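Local coordinates for pyrrolidone-carboxylate peptidase (Deinococcus radiodurans R1, PDB 5Z48), which probably removes the pyroglutamyl (5-oxoproline) group from the N terminus of peptides as a cytoplasmic thiol exopeptidase of the C15 family, at residues B[12-15]-B[16-19]; B[154-157]-B[158-162]; B[75-78]-B[79-83]; B[94-97]-B[98-102]. All coordinates share one frame; numbering follows the deposited sequence.

Contact 1 (B[12-15]-B[16-19]). With PCA (pyroglutamic acid), chain I.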
loop_
_atom_site.group_PDB
_atom_site.type_symbol
_atom_site.label_atom_id
_atom_site.label_comp_id
_atom_site.label_asym_id
_atom_site.label_seq_id
_atom_site.Cartn_x
_atom_site.Cartn_y
_atom_site.Cartn_z
ATOM N N GLU B 12 -26.045 -2.757 5.496
ATOM C CA GLU B 12 -26.476 -1.867 4.391
ATOM C C GLU B 12 -25.311 -1.049 3.807
ATOM O O GLU B 12 -24.243 -0.933 4.419
ATOM C CB GLU B 12 -27.543 -0.910 4.887
ATOM C CG GLU B 12 -28.756 -1.601 5.463
ATOM C CD GLU B 12 -29.783 -0.623 6.030
ATOM O OE1 GLU B 12 -29.581 0.608 5.975
ATOM O OE2 GLU B 12 -30.789 -1.115 6.587
ATOM N N PRO B 13 -25.499 -0.441 2.624
ATOM C CA PRO B 13 -24.479 0.491 2.116
ATOM C C PRO B 13 -24.289 1.652 3.078
ATOM O O PRO B 13 -25.184 2.010 3.846
ATOM C CB PRO B 13 -25.050 0.972 0.778
ATOM C CG PRO B 13 -26.055 -0.110 0.377
ATOM C CD PRO B 13 -26.642 -0.566 1.699
ATOM N N PHE B 14 -23.097 2.242 3.027
ATOM C CA PHE B 14 -22.749 3.342 3.908
ATOM C C PHE B 14 -21.662 4.153 3.224
ATOM O O PHE B 14 -21.065 3.718 2.229
ATOM C CB PHE B 14 -22.260 2.831 5.286
ATOM C CG PHE B 14 -20.982 2.068 5.204
ATOM C CD1 PHE B 14 -20.985 0.763 4.724
ATOM C CD2 PHE B 14 -19.777 2.673 5.544
ATOM C CE1 PHE B 14 -19.792 0.039 4.626
ATOM C CE2 PHE B 14 -18.563 1.971 5.444
ATOM C CZ PHE B 14 -18.585 0.654 4.963
ATOM N N HIS B 15 -21.417 5.336 3.775
ATOM C CA HIS B 15 -20.375 6.243 3.265
ATOM C C HIS B 15 -20.678 6.525 1.787
ATOM O O HIS B 15 -21.838 6.797 1.438
ATOM C CB HIS B 15 -19.011 5.595 3.557
ATOM C CG HIS B 15 -17.846 6.504 3.339
ATOM N ND1 HIS B 15 -17.737 7.734 3.947
ATOM C CD2 HIS B 15 -16.721 6.340 2.604
ATOM C CE1 HIS B 15 -16.599 8.299 3.587
ATOM N NE2 HIS B 15 -15.964 7.472 2.775
ATOM N N THR B 16 -19.671 6.474 0.909
ATOM C CA THR B 16 -19.859 6.722 -0.516
ATOM C C THR B 16 -20.089 5.440 -1.305
ATOM O O THR B 16 -20.148 5.492 -2.551
ATOM C CB THR B 16 -18.647 7.457 -1.077
ATOM O OG1 THR B 16 -17.469 6.718 -0.734
ATOM C CG2 THR B 16 -18.559 8.853 -0.465
ATOM N N HIS B 17 -20.234 4.302 -0.618
ATOM C CA HIS B 17 -20.385 3.014 -1.296
ATOM C C HIS B 17 -21.838 2.810 -1.725
ATOM O O HIS B 17 -22.753 2.933 -0.889
ATOM C CB HIS B 17 -19.939 1.863 -0.371
ATOM C CG HIS B 17 -18.581 2.079 0.240
ATOM N ND1 HIS B 17 -17.442 2.275 -0.517
ATOM C CD2 HIS B 17 -18.188 2.136 1.534
ATOM C CE1 HIS B 17 -16.403 2.436 0.288
ATOM N NE2 HIS B 17 -16.829 2.343 1.538
ATOM N N PRO B 18 -22.086 2.467 -2.993
ATOM C CA PRO B 18 -23.470 2.287 -3.478
ATOM C C PRO B 18 -24.048 0.922 -3.179
ATOM O O PRO B 18 -25.255 0.710 -3.372
ATOM C CB PRO B 18 -23.340 2.490 -4.991
ATOM C CG PRO B 18 -21.892 2.079 -5.310
ATOM C CD PRO B 18 -21.086 2.481 -4.084
ATOM N N ASP B 19 -23.212 -0.005 -2.741
ATOM C CA ASP B 19 -23.577 -1.388 -2.518
ATOM C C ASP B 19 -22.776 -1.867 -1.319
ATOM O O ASP B 19 -21.762 -1.260 -0.946
ATOM C CB ASP B 19 -23.275 -2.236 -3.773
ATOM C CG ASP B 19 -23.900 -3.614 -3.704
ATOM O OD1 ASP B 19 -24.989 -3.745 -3.097
ATOM O OD2 ASP B 19 -23.318 -4.572 -4.247
HETATM N N PCA I . -18.231 -2.012 7.129
HETATM C CA PCA I . -18.133 -0.991 8.167
HETATM C CB PCA I . -19.552 -0.730 8.699
HETATM C CG PCA I . -20.532 -1.518 7.827
HETATM C CD PCA I . -19.622 -2.323 6.936
HETATM O OE PCA I . -20.064 -3.145 6.126
HETATM C C PCA I . -17.112 -1.422 9.238
HETATM O O PCA I . -17.215 -1.112 10.429
HETATM O OXT PCA I . -16.136 -2.161 8.923
HETATM O O HOH W 1 -21.274 -0.131 1.783
HETATM O O HOH W 2 -23.737 4.762 0.680
#
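Phe14 and His17 touch at the two ends of a type II' beta turn, and the phenyl ring of Phe14 is held between the imidazole on one face and the bound pyroglutamate on the other. CB of Phe14 sets off away from residues 16-19, but with CG placed between the backbone N and the carbonyl carbon (chi1 65°) the ring swings back alongside His17. Along the ligand face CD1 lies over CG of pyroglutamate, CE1 comes to 3.3 Å from its lactam carbon CD, and CZ sits 3.5 Å from its N. CE2 is near both the ligand CA and His17 CD2. On the opposite face CD2 of His17 approaches CZ of Phe14 at 3.8 Å, an edge-to-face pair with planes at 73°. His15 extends the aromatic cluster: its ring turns an edge toward the face of His17 in an offset edge-to-face pair.

The turn is closed by His17 N donating to Phe14 O (3.0 Å). Two waters stitch its arms together. Water 1 accepts from Phe14 N and donates to Asp19 O, while water 2 donates to His15 O and to His17 O, the latter at 2.6 Å. CB of Pro13 rests 3.4 Å from His17 O. Outside the turn, Asp19 is bonded to Gln24 and Asn175, and Asn20 ND2 binds both Glu12 O and the ligand.

The ligand meets a hydrocarbon face at Phe14, whereas its polar atoms are bonded by Leu73 O, Asn20, His171 and Cys146 N; recognition at this face therefore probably rests on shape and van der Waals contact with the lactam, with His17 backing the phenyl ring.

Contact 2 (B[154-157]-B[158-162])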
loop_
_atom_site.group_PDB
_atom_site.type_symbol
_atom_site.label_atom_id
_atom_site.label_comp_id
_atom_site.label_asym_id
_atom_site.label_seq_id
_atom_site.Cartn_x
_atom_site.Cartn_y
_atom_site.Cartn_z
ATOM N N LEU B 154 -20.816 -10.843 21.279
ATOM C CA LEU B 154 -20.071 -11.695 22.204
ATOM C C LEU B 154 -20.468 -11.401 23.645
ATOM O O LEU B 154 -20.627 -12.321 24.454
ATOM C CB LEU B 154 -18.564 -11.512 21.968
ATOM C CG LEU B 154 -18.064 -12.108 20.660
ATOM C CD1 LEU B 154 -16.657 -11.554 20.321
ATOM C CD2 LEU B 154 -17.999 -13.650 20.747
ATOM N N HIS B 155 -20.666 -10.113 23.970
ATOM C CA HIS B 155 -21.082 -9.721 25.316
ATOM C C HIS B 155 -22.468 -10.273 25.646
ATOM O O HIS B 155 -22.669 -10.840 26.732
ATOM C CB HIS B 155 -21.094 -8.194 25.411
ATOM C CG HIS B 155 -21.466 -7.685 26.768
ATOM N ND1 HIS B 155 -20.644 -7.841 27.863
ATOM C CD2 HIS B 155 -22.547 -6.995 27.201
ATOM C CE1 HIS B 155 -21.214 -7.284 28.922
ATOM N NE2 HIS B 155 -22.372 -6.766 28.550
ATOM N N TRP B 156 -23.431 -10.094 24.733
ATOM C CA TRP B 156 -24.793 -10.583 24.958
ATOM C C TRP B 156 -24.788 -12.091 25.182
ATOM O O TRP B 156 -25.397 -12.599 26.133
ATOM C CB TRP B 156 -25.685 -10.203 23.756
ATOM C CG TRP B 156 -27.136 -10.483 24.007
ATOM C CD1 TRP B 156 -28.073 -9.589 24.442
ATOM C CD2 TRP B 156 -27.814 -11.744 23.864
ATOM N NE1 TRP B 156 -29.293 -10.213 24.575
ATOM C CE2 TRP B 156 -29.165 -11.526 24.214
ATOM C CE3 TRP B 156 -27.407 -13.031 23.464
ATOM C CZ2 TRP B 156 -30.123 -12.548 24.196
ATOM C CZ3 TRP B 156 -28.353 -14.043 23.440
ATOM C CH2 TRP B 156 -29.701 -13.799 23.814
ATOM N N LEU B 157 -24.072 -12.823 24.320
ATOM C CA LEU B 157 -24.024 -14.272 24.463
ATOM C C LEU B 157 -23.439 -14.678 25.815
ATOM O O LEU B 157 -24.003 -15.526 26.514
ATOM C CB LEU B 157 -23.232 -14.879 23.316
ATOM C CG LEU B 157 -23.955 -14.894 21.957
ATOM C CD1 LEU B 157 -22.907 -15.222 20.878
ATOM C CD2 LEU B 157 -25.118 -15.889 21.937
ATOM N N ARG B 158 -22.339 -14.037 26.234
ATOM C CA ARG B 158 -21.748 -14.370 27.524
ATOM C C ARG B 158 -22.714 -14.057 28.665
ATOM O O ARG B 158 -22.929 -14.883 29.563
ATOM C CB ARG B 158 -20.424 -13.606 27.684
ATOM C CG ARG B 158 -19.716 -13.823 29.014
ATOM C CD ARG B 158 -19.240 -15.244 29.167
ATOM N NE ARG B 158 -18.362 -15.665 28.077
ATOM C CZ ARG B 158 -17.898 -16.907 27.940
ATOM N NH1 ARG B 158 -18.237 -17.839 28.828
ATOM N NH2 ARG B 158 -17.108 -17.223 26.914
ATOM N N GLU B 159 -23.334 -12.874 28.625
ATOM C CA GLU B 159 -24.225 -12.481 29.723
ATOM C C GLU B 159 -25.475 -13.344 29.810
ATOM O O GLU B 159 -26.006 -13.527 30.915
ATOM C CB GLU B 159 -24.632 -11.017 29.558
ATOM C CG GLU B 159 -23.512 -9.992 29.790
ATOM C CD GLU B 159 -22.984 -9.993 31.212
ATOM O OE1 GLU B 159 -23.640 -9.364 32.063
ATOM O OE2 GLU B 159 -21.910 -10.595 31.469
ATOM N N HIS B 160 -25.846 -13.996 28.715
ATOM C CA HIS B 160 -27.038 -14.837 28.673
ATOM C C HIS B 160 -26.694 -16.318 28.795
ATOM O O HIS B 160 -27.529 -17.169 28.467
ATOM C CB HIS B 160 -27.851 -14.573 27.399
ATOM C CG HIS B 160 -28.564 -13.259 27.423
ATOM N ND1 HIS B 160 -29.920 -13.155 27.649
ATOM C CD2 HIS B 160 -28.092 -11.985 27.355
ATOM C CE1 HIS B 160 -30.268 -11.880 27.684
ATOM N NE2 HIS B 160 -29.173 -11.148 27.531
ATOM N N GLY B 161 -25.509 -16.642 29.310
ATOM C CA GLY B 161 -25.156 -18.034 29.528
ATOM C C GLY B 161 -24.906 -18.821 28.258
ATOM O O GLY B 161 -24.956 -20.063 28.270
ATOM N N ARG B 162 -24.649 -18.130 27.154
ATOM C CA ARG B 162 -24.497 -18.735 25.842
ATOM C C ARG B 162 -23.125 -18.458 25.263
ATOM O O ARG B 162 -22.944 -18.409 24.029
ATOM C CB ARG B 162 -25.587 -18.243 24.902
ATOM C CG ARG B 162 -26.970 -18.741 25.348
ATOM C CD ARG B 162 -28.106 -18.142 24.578
ATOM N NE ARG B 162 -29.343 -18.675 25.149
ATOM C CZ ARG B 162 -30.566 -18.380 24.729
ATOM N NH1 ARG B 162 -30.727 -17.548 23.696
ATOM N NH2 ARG B 162 -31.625 -18.932 25.337
#
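Helical i+4 to i bonds run from Arg158 N to Leu154 O, from Glu159 N to His155 O and from His160 N to Trp156 O, after which the helix closes with Arg162 N donating to Leu157 O (2.8 Å) and Gly161 N to Arg158 O (3.1 Å). The chief side-chain event is a stack one turn apart: the His160 imidazole lies face to face on the six-membered ring of Trp156, with centroids 3.8 Å apart and planes at 13°. CG of Trp156 is anti to its backbone N (chi1 -171°), which carries the indole along the helix toward His160. CB of His160 adds a CH-pi contact over the same six-membered ring.

At the indole edge, close to its plane, NH1 of Arg162 stands 3.9 Å from CH2 of Trp156; the charge of this arginine is engaged by Asp64 in a salt bridge. A second CH-pi contact joins the preceding pair, His155 and Glu159, with CG of Glu159 lying over the His155 ring at 3.8 Å from its centroid, while ND1 of His155 is bonded to Tyr115. Leu157 CD2 meets CB of Arg162 at 3.8 Å, and Leu154 and Leu157 both pack on Cys167 of strand 167-172.

Gly161, with its positive phi, is the C-prime residue of a Schellman motif, here ending helix 145-159, the helix whose N-terminal end holds Cys146.

Contact 3 (B[75-78]-B[79-83])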
loop_
_atom_site.group_PDB
_atom_site.type_symbol
_atom_site.label_atom_id
_atom_site.label_comp_id
_atom_site.label_asym_id
_atom_site.label_seq_id
_atom_site.Cartn_x
_atom_site.Cartn_y
_atom_site.Cartn_z
ATOM N N ALA B 75 -13.530 -2.139 2.785
ATOM C CA ALA B 75 -13.044 -1.630 1.510
ATOM C C ALA B 75 -11.564 -1.286 1.603
ATOM O O ALA B 75 -11.145 -0.466 2.441
ATOM C CB ALA B 75 -13.861 -0.393 1.115
ATOM N N GLY B 76 -10.770 -1.927 0.744
ATOM C CA GLY B 76 -9.327 -1.778 0.747
ATOM C C GLY B 76 -8.607 -3.067 1.072
ATOM O O GLY B 76 -7.454 -3.252 0.647
ATOM N N ARG B 77 -9.278 -3.984 1.836
ATOM C CA ARG B 77 -8.618 -5.261 2.089
ATOM C C ARG B 77 -8.702 -6.155 0.847
ATOM O O ARG B 77 -9.735 -6.167 0.149
ATOM C CB ARG B 77 -9.241 -5.961 3.289
ATOM C CG ARG B 77 -9.122 -5.201 4.595
ATOM C CD ARG B 77 -9.408 -6.106 5.808
ATOM N NE ARG B 77 -9.378 -5.284 7.034
ATOM C CZ ARG B 77 -9.763 -5.750 8.236
ATOM N NH1 ARG B 77 -10.217 -7.002 8.379
ATOM N NH2 ARG B 77 -9.737 -4.952 9.305
ATOM N N PRO B 78 -7.638 -6.896 0.552
ATOM C CA PRO B 78 -7.611 -7.719 -0.682
ATOM C C PRO B 78 -8.293 -9.075 -0.562
ATOM O O PRO B 78 -8.712 -9.626 -1.594
ATOM C CB PRO B 78 -6.101 -7.907 -0.952
ATOM C CG PRO B 78 -5.476 -7.821 0.454
ATOM C CD PRO B 78 -6.293 -6.716 1.131
ATOM N N GLN B 79 -8.457 -9.611 0.653
ATOM C CA GLN B 79 -8.885 -10.995 0.842
ATOM C C GLN B 79 -9.854 -11.030 2.013
ATOM O O GLN B 79 -9.795 -10.177 2.914
ATOM C CB GLN B 79 -7.680 -11.949 1.093
ATOM C CG GLN B 79 -6.646 -11.894 -0.045
ATOM C CD GLN B 79 -5.387 -12.703 0.207
ATOM O OE1 GLN B 79 -5.266 -13.331 1.264
ATOM N NE2 GLN B 79 -4.458 -12.731 -0.782
ATOM N N VAL B 80 -10.754 -12.024 1.998
ATOM C CA VAL B 80 -11.608 -12.225 3.172
ATOM C C VAL B 80 -10.765 -12.429 4.429
ATOM O O VAL B 80 -9.708 -13.094 4.396
ATOM C CB VAL B 80 -12.557 -13.415 2.972
ATOM C CG1 VAL B 80 -13.606 -13.074 1.892
ATOM C CG2 VAL B 80 -11.837 -14.718 2.598
ATOM N N THR B 81 -11.257 -11.882 5.555
ATOM C CA THR B 81 -10.566 -11.961 6.838
ATOM C C THR B 81 -11.533 -12.274 7.975
ATOM O O THR B 81 -12.723 -11.933 7.935
ATOM C CB THR B 81 -9.795 -10.650 7.197
ATOM O OG1 THR B 81 -10.659 -9.496 7.058
ATOM C CG2 THR B 81 -8.559 -10.496 6.286
ATOM N N LEU B 82 -11.011 -12.982 8.978
ATOM C CA LEU B 82 -11.753 -13.324 10.198
ATOM C C LEU B 82 -11.214 -12.481 11.346
ATOM O O LEU B 82 -9.993 -12.484 11.602
ATOM C CB LEU B 82 -11.583 -14.807 10.544
ATOM C CG LEU B 82 -12.049 -15.803 9.521
ATOM C CD1 LEU B 82 -11.523 -17.170 9.954
ATOM C CD2 LEU B 82 -13.583 -15.781 9.436
ATOM N N GLU B 83 -12.112 -11.768 12.062
ATOM C CA GLU B 83 -11.696 -10.900 13.165
ATOM C C GLU B 83 -11.422 -11.706 14.418
ATOM O O GLU B 83 -12.276 -12.478 14.886
ATOM C CB GLU B 83 -12.773 -9.834 13.460
ATOM C CG GLU B 83 -12.966 -8.897 12.273
ATOM C CD GLU B 83 -11.723 -8.128 11.856
ATOM O OE1 GLU B 83 -10.723 -8.067 12.632
ATOM O OE2 GLU B 83 -11.737 -7.614 10.694
#
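NH1 of Arg77 grips two acceptors at once: OE2 of Glu83 at 2.8 Å, in a salt bridge, and OG1 of Thr81 at 2.9 Å. The hydroxyl oxygen lies in the guanidinium plane, whereas the carboxylate oxygen is tilted a little from that plane and is met on its syn side. Guanidinium and carboxylate planes are 58° apart, and a single nitrogen spans the gap. Reaching this point takes an Arg77 chain extended from CG to NE, crossing Thr81 at about a right angle, and a Glu83 chain folded back at chi2 (-60°). Thr81 and Glu83 stand two apart on strand 80-90, both within reach of the arginine arriving from the preceding loop.

Arg77 NH2 donates to Ser140 O, and Glu83 is held by Ser138 OG at OE1 and by His171 ND1 at OE2. The oxygen that meets the arginine is the one that meets the histidine.

Outward from this network, CD of Arg77 lies 3.8 Å from Thr81 OG1. Where the loop leads into the strand, Pro78 and Gln79 face a second subunit: Pro78 packs on its Leu189, whose backbone O accepts a bond from Gln79 NE2.

Glu83, His171 and Cys146 are, as in related C15 peptidases, the probable active-site residues, and the geometry is consistent with a Cys-His-Glu catalytic triad, with Arg77 probably holding the glutamate in place from the second shell.

Contact 4 (B[94-97]-B[98-102])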
loop_
_atom_site.group_PDB
_atom_site.type_symbol
_atom_site.label_atom_id
_atom_site.label_comp_id
_atom_site.label_asym_id
_atom_site.label_seq_id
_atom_site.Cartn_x
_atom_site.Cartn_y
_atom_site.Cartn_z
ATOM N N ILE B 94 -15.228 8.011 10.062
ATOM C CA ILE B 94 -16.262 8.616 9.219
ATOM C C ILE B 94 -17.576 8.506 9.975
ATOM O O ILE B 94 -17.720 7.657 10.868
ATOM C CB ILE B 94 -16.387 7.911 7.843
ATOM C CG1 ILE B 94 -16.575 6.392 8.041
ATOM C CG2 ILE B 94 -15.160 8.180 6.973
ATOM C CD1 ILE B 94 -17.035 5.677 6.752
ATOM N N PRO B 95 -18.551 9.355 9.656
ATOM C CA PRO B 95 -19.843 9.249 10.338
ATOM C C PRO B 95 -20.545 7.955 9.959
ATOM O O PRO B 95 -20.294 7.345 8.908
ATOM C CB PRO B 95 -20.633 10.480 9.866
ATOM C CG PRO B 95 -19.829 11.038 8.696
ATOM C CD PRO B 95 -18.431 10.577 8.831
ATOM N N ASP B 96 -21.431 7.529 10.856
ATOM C CA ASP B 96 -22.308 6.410 10.542
ATOM C C ASP B 96 -23.467 6.952 9.702
ATOM O O ASP B 96 -23.502 8.129 9.326
ATOM C CB ASP B 96 -22.737 5.695 11.831
ATOM C CG ASP B 96 -23.617 6.578 12.769
ATOM O OD1 ASP B 96 -24.320 7.522 12.294
ATOM O OD2 ASP B 96 -23.659 6.275 14.000
ATOM N N ASN B 97 -24.458 6.117 9.404
ATOM C CA ASN B 97 -25.541 6.497 8.499
ATOM C C ASN B 97 -26.575 7.426 9.131
ATOM O O ASN B 97 -27.460 7.935 8.421
ATOM C CB ASN B 97 -26.227 5.246 7.939
ATOM C CG ASN B 97 -25.479 4.674 6.749
ATOM O OD1 ASN B 97 -24.541 5.293 6.236
ATOM N ND2 ASN B 97 -25.910 3.515 6.286
ATOM N N ALA B 98 -26.431 7.717 10.431
ATOM C CA ALA B 98 -27.159 8.805 11.053
ATOM C C ALA B 98 -26.338 10.090 11.115
ATOM O O ALA B 98 -26.825 11.087 11.663
ATOM C CB ALA B 98 -27.636 8.398 12.449
ATOM N N GLY B 99 -25.143 10.109 10.520
ATOM C CA GLY B 99 -24.283 11.280 10.568
ATOM C C GLY B 99 -23.544 11.431 11.867
ATOM O O GLY B 99 -22.990 12.501 12.154
ATOM N N GLN B 100 -23.536 10.394 12.672
ATOM C CA GLN B 100 -23.056 10.414 14.042
ATOM C C GLN B 100 -21.591 9.965 14.102
ATOM O O GLN B 100 -21.132 9.164 13.285
ATOM C CB GLN B 100 -24.016 9.510 14.813
ATOM C CG GLN B 100 -23.852 9.169 16.227
ATOM C CD GLN B 100 -23.528 10.283 17.100
ATOM O OE1 GLN B 100 -22.383 10.416 17.473
ATOM N NE2 GLN B 100 -24.497 11.150 17.397
ATOM N N THR B 101 -20.844 10.529 15.052
ATOM C CA THR B 101 -19.499 10.034 15.327
ATOM C C THR B 101 -19.317 9.844 16.825
ATOM O O THR B 101 -20.039 10.395 17.648
ATOM C CB THR B 101 -18.408 10.952 14.790
ATOM O OG1 THR B 101 -17.148 10.295 14.935
ATOM C CG2 THR B 101 -18.349 12.197 15.598
ATOM N N TYR B 102 -18.361 9.003 17.170
ATOM C CA TYR B 102 -17.985 8.743 18.547
ATOM C C TYR B 102 -16.470 8.835 18.624
ATOM O O TYR B 102 -15.783 8.439 17.672
ATOM C CB TYR B 102 -18.454 7.341 19.009
ATOM C CG TYR B 102 -19.953 7.190 18.906
ATOM C CD1 TYR B 102 -20.537 6.791 17.708
ATOM C CD2 TYR B 102 -20.771 7.430 19.989
ATOM C CE1 TYR B 102 -21.903 6.676 17.593
ATOM C CE2 TYR B 102 -22.160 7.309 19.871
ATOM C CZ TYR B 102 -22.700 6.926 18.678
ATOM O OH TYR B 102 -24.066 6.814 18.584
#
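A type I beta turn from Asp96 to Gly99, in the loop between strands 80-90 and 105-106, is organised round the carboxylate of Asp96. Gly99 N donates to Asp96 O at 2.8 Å. One carboxylate oxygen, OD1, takes two backbone N-H groups, Ala98 N at 2.8 Å and Gln100 N at 3.0 Å, and they reach it from opposite faces of the carboxylate plane. What brings OD1 over the turn is the first torsion of Asp96 (chi1 65°), which sets CG between its backbone N and carbonyl carbon. OD1 and Ala98 N, two residues on, close an Asx turn nested inside the beta turn. Asp96 N donates to Gln100 O at 2.9 Å and Gly99 takes a positive phi (79°), which together with the Gly99 bond makes this a type I turn with a G1 beta bulge. Pro95 CA makes a CA-H...O contact with Gln100 O.

Gln100 CB comes to 3.2 Å from Asp96 OD1, and CE1 of Tyr102 turns a ring edge toward OD2 at 4.0 Å. On the side facing the pocket, Pro95 O accepts from the hydroxyl of Tyr144, while ND2 of Asn97 donates to Pro13 O.

In the fold
From the N terminus, contact 1 closes the loop between strand 5-11 and helix 21-29. Contact 3 follows in the connection from strand 67-73 into strand 80-90, contact 4 in the loop beyond that strand, and contact 2 at the end of helix 145-159. The four are strictly in series, with none nested or crossed. In space, contact 1 joins its neighbours: His17 packs on Ala75 of contact 3, while His15 packs on Ile94 and Phe14 on Asn97 of contact 4. Loops from three parts of the chain thus gather near the pyroglutamate. Contact 2 stands apart, its centre about 30 Å from that of contact 1, on the opposite side of the chain's centre.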